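Side-chain contact in amidohydrolase family protein (PDB 4I6K), which probably hydrolyses 2-pyrone-4,6-dicarboxylic acid or a related lactone, as a member of the amidohydrolase family: residues 55-58 / 59-63. Sequence-based numbering, arbitrary orientation.
Sequences VQSF and ISHLD
Val55 and Ile59, Gln56 and Ser60, Ser57 and His61, and Phe58 and Leu62 are joined by successive i to i+4 backbone hydrogen bonds, so 55-58 and 59-63 form one continuous alpha helix. The bond from Ile59 N to Val55 O is short at 2.6 Å and nearly straight. That from His61 N to Ser57 O is longer and more bent (146° at the hydrogen). Val55 and Ile59 lie side by side, pointing the same way, with Val55 CG1 3.6 Å from Ile59 CD1. Phe58 CG stands anti to the backbone N (chi1 177°), which carries the ring outward and a little forward, beside Leu62 of the next turn. There Leu62 CG sits over one ring face, toward its rim, in a CH-pi contact 4.3 Å from the centroid of Phe58, while Leu62 CD2 packs 3.8 Å from Phe58 CE1. A different side carries His61, whose ND1 lies 2.9 Å from Ser57 O; its CE1 comes within 3.5 Å of Ser57 OG. The imidazole also meets the rings of Trp249 and Tyr260. Phe58 and Leu62 press on Asp29 of strand 28-32, and Val55, Phe58 and Ile59 on Leu96 of strand 96-100. Such one-sided apolar packing at i, i+4 spacing is that of an amphipathic helix, here the crossover between parallel strands 28-32 and 69-73 in the beta/alpha barrel of the amidohydrolase fold.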
loop_
_atom_site.group_PDB
_atom_site.type_symbol
_atom_site.label_atom_id
_atom_site.label_comp_id
_atom_site.label_asym_id
_atom_site.label_seq_id
_atom_site.Cartn_x
_atom_site.Cartn_y
_atom_site.Cartn_z
ATOM N N VAL A 55 5.059 -12.450 11.876
ATOM C CA VAL A 55 5.051 -11.148 12.535
ATOM C C VAL A 55 6.369 -11.014 13.243
ATOM O O VAL A 55 7.002 -9.951 13.251
ATOM C CB VAL A 55 3.965 -11.034 13.590
ATOM C CG1 VAL A 55 3.599 -9.565 13.789
ATOM C CG2 VAL A 55 2.753 -11.821 13.186
ATOM N N GLN A 56 6.775 -12.123 13.844
ATOM C CA GLN A 56 8.032 -12.204 14.555
ATOM C C GLN A 56 9.165 -11.679 13.669
ATOM O O GLN A 56 9.857 -10.727 14.022
ATOM C CB GLN A 56 8.276 -13.660 14.967
ATOM C CG GLN A 56 9.657 -13.955 15.518
ATOM C CD GLN A 56 9.822 -13.447 16.932
ATOM O OE1 GLN A 56 10.937 -13.365 17.450
ATOM N NE2 GLN A 56 8.704 -13.097 17.566
ATOM N N SER A 57 9.344 -12.299 12.513
ATOM C CA SER A 57 10.371 -11.856 11.588
ATOM C C SER A 57 10.192 -10.372 11.242
ATOM O O SER A 57 11.158 -9.608 11.210
ATOM C CB SER A 57 10.355 -12.719 10.323
ATOM O OG SER A 57 11.456 -12.398 9.492
ATOM N N PHE A 58 8.947 -9.965 11.003
ATOM C CA PHE A 58 8.673 -8.590 10.608
ATOM C C PHE A 58 8.977 -7.577 11.715
ATOM O O PHE A 58 9.652 -6.573 11.472
ATOM C CB PHE A 58 7.234 -8.440 10.115
ATOM C CG PHE A 58 6.866 -7.032 9.764
ATOM C CD1 PHE A 58 7.618 -6.316 8.856
ATOM C CD2 PHE A 58 5.771 -6.419 10.351
ATOM C CE1 PHE A 58 7.282 -5.011 8.539
ATOM C CE2 PHE A 58 5.428 -5.116 10.039
ATOM C CZ PHE A 58 6.179 -4.412 9.133
ATOM N N ILE A 59 8.476 -7.831 12.921
ATOM C CA ILE A 59 8.783 -6.961 14.053
ATOM C C ILE A 59 10.281 -6.960 14.296
ATOM O O ILE A 59 10.846 -5.973 14.774
ATOM C CB ILE A 59 8.052 -7.383 15.358
ATOM C CG1 ILE A 59 6.753 -6.594 15.546
ATOM C CG2 ILE A 59 8.914 -7.072 16.558
ATOM C CD1 ILE A 59 5.781 -6.719 14.423
ATOM N N SER A 60 10.937 -8.066 13.959
ATOM C CA SER A 60 12.384 -8.144 14.140
ATOM C C SER A 60 13.132 -7.178 13.223
ATOM O O SER A 60 14.135 -6.588 13.616
ATOM C CB SER A 60 12.878 -9.564 13.909
ATOM O OG SER A 60 14.258 -9.630 14.175
ATOM N N HIS A 61 12.652 -7.024 11.992
ATOM C CA HIS A 61 13.245 -6.055 11.073
ATOM C C HIS A 61 12.976 -4.607 11.492
ATOM O O HIS A 61 13.838 -3.741 11.333
ATOM C CB HIS A 61 12.748 -6.287 9.653
ATOM C CG HIS A 61 13.263 -7.550 9.039
ATOM N ND1 HIS A 61 12.456 -8.637 8.783
ATOM C CD2 HIS A 61 14.508 -7.903 8.644
ATOM C CE1 HIS A 61 13.178 -9.602 8.244
ATOM N NE2 HIS A 61 14.427 -9.180 8.144
ATOM N N LEU A 62 11.776 -4.348 12.012
ATOM C CA LEU A 62 11.433 -3.022 12.518
ATOM C C LEU A 62 12.378 -2.639 13.650
ATOM O O LEU A 62 12.931 -1.539 13.667
ATOM C CB LEU A 62 9.983 -2.978 13.014
ATOM C CG LEU A 62 8.867 -3.243 11.997
ATOM C CD1 LEU A 62 7.504 -2.916 12.609
ATOM C CD2 LEU A 62 9.094 -2.433 10.737
ATOM N N ASP A 63 12.544 -3.558 14.598
ATOM C CA ASP A 63 13.457 -3.368 15.726
ATOM C C ASP A 63 14.881 -3.072 15.266
ATOM O O ASP A 63 15.480 -2.081 15.687
ATOM C CB ASP A 63 13.437 -4.599 16.622
ATOM C CG ASP A 63 12.098 -4.794 17.285
ATOM O OD1 ASP A 63 11.826 -5.903 17.793
ATOM O OD2 ASP A 63 11.312 -3.822 17.300
#